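Local coordinates for protein sensor-type histidine kinase prrB (Mycobacterium tuberculosis, PDB 1YSR) that uses ATP to phosphorylate a protein histidine, probably as the sensor of the PrrB/PrrA two-component system, this chain being its C-terminal ATP-binding domain, at residues A[4-17]-A[37-51]. Numbering follows the deposited sequence.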
loop_
_atom_site.group_PDB
_atom_site.type_symbol
_atom_site.label_atom_id
_atom_site.label_comp_id
_atom_site.label_asym_id
_atom_site.label_seq_id
_atom_site.Cartn_x
_atom_site.Cartn_y
_atom_site.Cartn_z
ATOM N N ASP A 4 13.083 -1.136 4.158
ATOM C CA ASP A 4 11.771 -1.812 4.084
ATOM C C ASP A 4 10.869 -1.123 3.027
ATOM O O ASP A 4 9.623 -1.280 3.010
ATOM C CB ASP A 4 11.073 -1.794 5.453
ATOM C CG ASP A 4 10.710 -3.212 5.959
ATOM O OD1 ASP A 4 9.499 -3.498 6.163
ATOM O OD2 ASP A 4 11.635 -4.047 6.150
ATOM N N HIS A 5 11.487 -0.347 2.150
ATOM C CA HIS A 5 10.722 0.365 1.124
ATOM C C HIS A 5 10.419 -0.581 -0.019
ATOM O O HIS A 5 11.274 -1.351 -0.460
ATOM C CB HIS A 5 11.473 1.586 0.607
ATOM C CG HIS A 5 11.521 2.738 1.575
ATOM N ND1 HIS A 5 11.601 4.051 1.164
ATOM C CD2 HIS A 5 11.478 2.773 2.929
ATOM C CE1 HIS A 5 11.593 4.844 2.220
ATOM N NE2 HIS A 5 11.536 4.094 3.305
ATOM N N VAL A 6 9.201 -0.505 -0.528
ATOM C CA VAL A 6 8.747 -1.446 -1.580
ATOM C C VAL A 6 7.952 -0.637 -2.600
ATOM O O VAL A 6 7.660 0.542 -2.351
ATOM C CB VAL A 6 7.836 -2.526 -1.019
ATOM C CG1 VAL A 6 8.609 -3.361 0.052
ATOM C CG2 VAL A 6 6.562 -1.929 -0.427
ATOM N N PRO A 7 7.619 -1.247 -3.747
ATOM C CA PRO A 7 6.834 -0.563 -4.763
ATOM C C PRO A 7 5.498 -0.166 -4.163
ATOM O O PRO A 7 4.884 -0.966 -3.475
ATOM C CB PRO A 7 6.646 -1.663 -5.845
ATOM C CG PRO A 7 7.885 -2.512 -5.711
ATOM C CD PRO A 7 7.939 -2.629 -4.181
ATOM N N VAL A 8 5.072 1.068 -4.393
ATOM C CA VAL A 8 3.774 1.553 -3.935
ATOM C C VAL A 8 3.069 2.240 -5.074
ATOM O O VAL A 8 3.564 3.180 -5.621
ATOM C CB VAL A 8 3.915 2.593 -2.794
ATOM C CG1 VAL A 8 2.544 2.890 -2.285
ATOM C CG2 VAL A 8 4.735 2.033 -1.628
ATOM N N ASP A 9 1.874 1.769 -5.417
ATOM C CA ASP A 9 1.048 2.483 -6.399
ATOM C C ASP A 9 0.345 3.599 -5.660
ATOM O O ASP A 9 -0.615 3.337 -4.955
ATOM C CB ASP A 9 0.018 1.523 -7.011
ATOM C CG ASP A 9 -0.896 2.210 -8.038
ATOM O OD1 ASP A 9 -1.070 3.456 -8.013
ATOM O OD2 ASP A 9 -1.516 1.467 -8.822
ATOM N N ILE A 10 0.884 4.806 -5.771
ATOM C CA ILE A 10 0.391 5.966 -5.007
ATOM C C ILE A 10 -1.046 6.269 -5.370
ATOM O O ILE A 10 -1.909 6.692 -4.535
ATOM C CB ILE A 10 1.272 7.247 -5.341
ATOM C CG1 ILE A 10 2.681 7.081 -4.768
ATOM C CG2 ILE A 10 0.618 8.514 -4.808
ATOM C CD1 ILE A 10 2.695 6.721 -3.232
ATOM N N THR A 11 -1.323 6.079 -6.665
ATOM C CA THR A 11 -2.636 6.356 -7.190
ATOM C C THR A 11 -3.702 5.442 -6.585
ATOM O O THR A 11 -4.763 5.923 -6.129
ATOM C CB THR A 11 -2.571 6.316 -8.749
ATOM O OG1 THR A 11 -1.516 7.193 -9.179
ATOM C CG2 THR A 11 -3.889 6.784 -9.309
ATOM N N ASP A 12 -3.433 4.141 -6.519
ATOM C CA ASP A 12 -4.342 3.197 -5.898
ATOM C C ASP A 12 -4.461 3.473 -4.406
ATOM O O ASP A 12 -5.542 3.343 -3.833
ATOM C CB ASP A 12 -3.815 1.752 -6.131
ATOM C CG ASP A 12 -4.750 0.674 -5.588
ATOM O OD1 ASP A 12 -5.908 0.598 -6.020
ATOM O OD2 ASP A 12 -4.329 -0.081 -4.700
ATOM N N LEU A 13 -3.331 3.810 -3.755
ATOM C CA LEU A 13 -3.339 4.170 -2.343
ATOM C C LEU A 13 -4.354 5.299 -2.089
ATOM O O LEU A 13 -5.146 5.245 -1.150
ATOM C CB LEU A 13 -1.905 4.605 -1.917
ATOM C CG LEU A 13 -1.697 4.810 -0.386
ATOM C CD1 LEU A 13 -0.222 4.573 -0.049
ATOM C CD2 LEU A 13 -2.002 6.272 -0.045
ATOM N N LEU A 14 -4.274 6.343 -2.885
ATOM C CA LEU A 14 -5.233 7.470 -2.765
ATOM C C LEU A 14 -6.690 7.015 -2.966
ATOM O O LEU A 14 -7.605 7.467 -2.268
ATOM C CB LEU A 14 -4.852 8.606 -3.722
ATOM C CG LEU A 14 -3.496 9.316 -3.435
ATOM C CD1 LEU A 14 -3.170 10.411 -4.495
ATOM C CD2 LEU A 14 -3.504 9.947 -2.054
ATOM N N ASP A 15 -6.896 6.182 -3.980
ATOM C CA ASP A 15 -8.249 5.690 -4.333
ATOM C C ASP A 15 -8.797 4.950 -3.115
ATOM O O ASP A 15 -9.907 5.204 -2.712
ATOM C CB ASP A 15 -8.211 4.803 -5.567
ATOM C CG ASP A 15 -9.588 4.669 -6.264
ATOM O OD1 ASP A 15 -10.537 5.441 -5.956
ATOM O OD2 ASP A 15 -9.671 3.793 -7.137
ATOM N N ARG A 16 -8.003 4.059 -2.506
ATOM C CA ARG A 16 -8.463 3.343 -1.311
ATOM C C ARG A 16 -8.637 4.259 -0.148
ATOM O O ARG A 16 -9.555 4.087 0.628
ATOM C CB ARG A 16 -7.535 2.189 -0.855
ATOM C CG ARG A 16 -7.226 1.117 -1.908
ATOM C CD ARG A 16 -6.282 0.011 -1.305
ATOM N NE ARG A 16 -5.051 0.497 -0.650
ATOM C CZ ARG A 16 -3.839 0.609 -1.220
ATOM N NH1 ARG A 16 -3.629 0.298 -2.489
ATOM N NH2 ARG A 16 -2.813 1.051 -0.502
ATOM N N ALA A 17 -7.711 5.214 0.030
ATOM C CA ALA A 17 -7.842 6.123 1.139
ATOM C C ALA A 17 -9.176 6.869 1.057
ATOM O O ALA A 17 -9.820 7.116 2.078
ATOM C CB ALA A 17 -6.680 7.124 1.125
ATOM N N THR A 37 -1.581 6.575 -13.167
ATOM C CA THR A 37 -0.973 5.663 -12.211
ATOM C C THR A 37 0.469 6.007 -11.948
ATOM O O THR A 37 1.280 6.114 -12.894
ATOM C CB THR A 37 -1.137 4.186 -12.657
ATOM O OG1 THR A 37 -2.508 3.828 -12.537
ATOM C CG2 THR A 37 -0.350 3.275 -11.770
ATOM N N CYS A 38 0.797 6.239 -10.669
ATOM C CA CYS A 38 2.166 6.534 -10.296
ATOM C C CYS A 38 2.723 5.531 -9.326
ATOM O O CYS A 38 2.218 5.387 -8.218
ATOM C CB CYS A 38 2.335 7.930 -9.702
ATOM S SG CYS A 38 4.059 8.244 -9.212
ATOM N N ILE A 39 3.821 4.880 -9.705
ATOM C CA ILE A 39 4.467 3.961 -8.766
ATOM C C ILE A 39 5.715 4.622 -8.197
ATOM O O ILE A 39 6.535 5.143 -8.988
ATOM C CB ILE A 39 4.889 2.617 -9.439
ATOM C CG1 ILE A 39 3.754 2.056 -10.347
ATOM C CG2 ILE A 39 5.295 1.603 -8.365
ATOM C CD1 ILE A 39 2.491 1.701 -9.563
ATOM N N ILE A 40 5.892 4.570 -6.861
ATOM C CA ILE A 40 7.167 4.976 -6.246
ATOM C C ILE A 40 7.638 3.843 -5.385
ATOM O O ILE A 40 6.953 2.782 -5.288
ATOM C CB ILE A 40 7.078 6.355 -5.474
ATOM C CG1 ILE A 40 6.298 6.173 -4.140
ATOM C CG2 ILE A 40 6.474 7.487 -6.423
ATOM C CD1 ILE A 40 6.464 7.337 -3.148
ATOM N N VAL A 41 8.833 3.981 -4.829
ATOM C CA VAL A 41 9.291 3.040 -3.860
ATOM C C VAL A 41 9.209 3.763 -2.533
ATOM O O VAL A 41 9.654 4.922 -2.411
ATOM C CB VAL A 41 10.736 2.585 -4.194
ATOM C CG1 VAL A 41 11.367 1.843 -3.024
ATOM C CG2 VAL A 41 10.679 1.665 -5.468
ATOM N N GLY A 42 8.589 3.121 -1.566
ATOM C CA GLY A 42 8.210 3.821 -0.361
ATOM C C GLY A 42 7.640 2.876 0.664
ATOM O O GLY A 42 7.724 1.637 0.524
ATOM N N LEU A 43 7.053 3.474 1.706
ATOM C CA LEU A 43 6.549 2.689 2.828
ATOM C C LEU A 43 5.041 2.826 2.767
ATOM O O LEU A 43 4.517 3.891 3.147
ATOM C CB LEU A 43 7.046 3.274 4.163
ATOM C CG LEU A 43 8.579 3.478 4.313
ATOM C CD1 LEU A 43 9.012 4.641 5.273
ATOM C CD2 LEU A 43 9.265 2.154 4.704
ATOM N N PRO A 44 4.328 1.774 2.307
ATOM C CA PRO A 44 2.906 1.979 2.097
ATOM C C PRO A 44 2.112 2.297 3.373
ATOM O O PRO A 44 1.161 3.077 3.280
ATOM C CB PRO A 44 2.417 0.683 1.422
ATOM C CG PRO A 44 3.434 -0.363 1.771
ATOM C CD PRO A 44 4.769 0.386 1.980
ATOM N N ALA A 45 2.499 1.755 4.534
ATOM C CA ALA A 45 1.743 2.075 5.751
ATOM C C ALA A 45 1.949 3.578 6.119
ATOM O O ALA A 45 1.008 4.270 6.441
ATOM C CB ALA A 45 2.169 1.198 6.924
ATOM N N GLY A 46 3.171 4.057 5.965
ATOM C CA GLY A 46 3.502 5.451 6.357
ATOM C C GLY A 46 2.835 6.405 5.367
ATOM O O GLY A 46 2.283 7.425 5.777
ATOM N N LEU A 47 2.880 6.068 4.064
ATOM C CA LEU A 47 2.239 6.988 3.070
ATOM C C LEU A 47 0.727 7.068 3.302
ATOM O O LEU A 47 0.116 8.163 3.283
ATOM C CB LEU A 47 2.560 6.572 1.644
ATOM C CG LEU A 47 4.027 6.794 1.306
ATOM C CD1 LEU A 47 4.365 6.072 0.065
ATOM C CD2 LEU A 47 4.405 8.315 1.238
ATOM N N ARG A 48 0.137 5.905 3.526
ATOM C CA ARG A 48 -1.306 5.868 3.781
ATOM C C ARG A 48 -1.632 6.646 5.031
ATOM O O ARG A 48 -2.622 7.373 5.088
ATOM C CB ARG A 48 -1.812 4.428 3.869
ATOM C CG ARG A 48 -3.320 4.304 4.242
ATOM C CD ARG A 48 -4.288 5.001 3.224
ATOM N NE ARG A 48 -5.606 4.908 3.847
ATOM C CZ ARG A 48 -6.450 3.898 3.630
ATOM N NH1 ARG A 48 -7.580 3.832 4.306
ATOM N NH2 ARG A 48 -6.167 2.995 2.722
ATOM N N LEU A 49 -0.834 6.469 6.083
ATOM C CA LEU A 49 -1.085 7.202 7.310
ATOM C C LEU A 49 -1.031 8.755 7.127
ATOM O O LEU A 49 -1.868 9.498 7.734
ATOM C CB LEU A 49 -0.048 6.787 8.341
ATOM C CG LEU A 49 -0.058 7.467 9.712
ATOM C CD1 LEU A 49 -1.295 7.160 10.464
ATOM C CD2 LEU A 49 1.234 7.017 10.457
ATOM N N ALA A 50 -0.056 9.213 6.347
ATOM C CA ALA A 50 0.123 10.665 6.036
ATOM C C ALA A 50 -1.180 11.166 5.388
ATOM O O ALA A 50 -1.740 12.226 5.787
ATOM C CB ALA A 50 1.312 10.848 5.122
ATOM N N VAL A 51 -1.658 10.411 4.411
ATOM C CA VAL A 51 -2.922 10.764 3.705
ATOM C C VAL A 51 -4.103 10.747 4.647
ATOM O O VAL A 51 -4.919 11.663 4.654
ATOM C CB VAL A 51 -3.129 9.874 2.462
ATOM C CG1 VAL A 51 -4.466 10.170 1.840
ATOM C CG2 VAL A 51 -2.020 10.142 1.416
HETATM O O HOH W 1 -3.479 2.673 -10.293
HETATM O O HOH W 2 -8.597 6.876 4.482
#
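Leu-13 enters helix 44-51 as a knob into the hole formed by Pro-44, Leu-47, Arg-48 and Val-51. Its CD1 lies 3.8 Å from Leu-47 CB, the two side chains crossing at about a right angle, while the Leu-13 and Val-51 side chains slide past each other in opposite directions. One turn on, Ala-17 CA sits 3.6 Å from Arg-48 CZ, over the centre of one guanidinium face. A bend in the arginine chain (chi2 60°) helps lay that face on helix 10-17, whose axis crosses that of helix 44-51 at -47°. Salt bridges to Asp-20 and Asp-52 hold the guanidinium and probably balance its charge, easing the approach of Arg-16. Toward the sheet, Ile-10 CD1 touches both Leu-47 CD1 and Ile-40 CG1, and the side chain also meets Ile-80 of strand 77-84. Strands 6-9 and 39-42 pair antiparallel, Val-8 N reaching Ile-40 O at 2.7 Å. On the face of this pair that bears Asp-9, Ile-39 CD1 packs 3.6 Å from Asp-9 CB. Asp-9 caps helix 10-17: Asp-12 N meets OD1 from above the carboxylate plane, and a water links OD2 to Thr-37 OG1. Thr-11 OG1 accepts from Cys-38 N at 2.9 Å and also bonds Pro-36 O. Backbone bonds thus join the strands, Asp-9 and Thr-11 secure the turn into helix 10-17, and aliphatic packing with the flat Arg-48 guanidinium joins two helices of the alpha/beta sandwich characteristic of histidine kinase-, gyrase B- and HSP90-like ATPases.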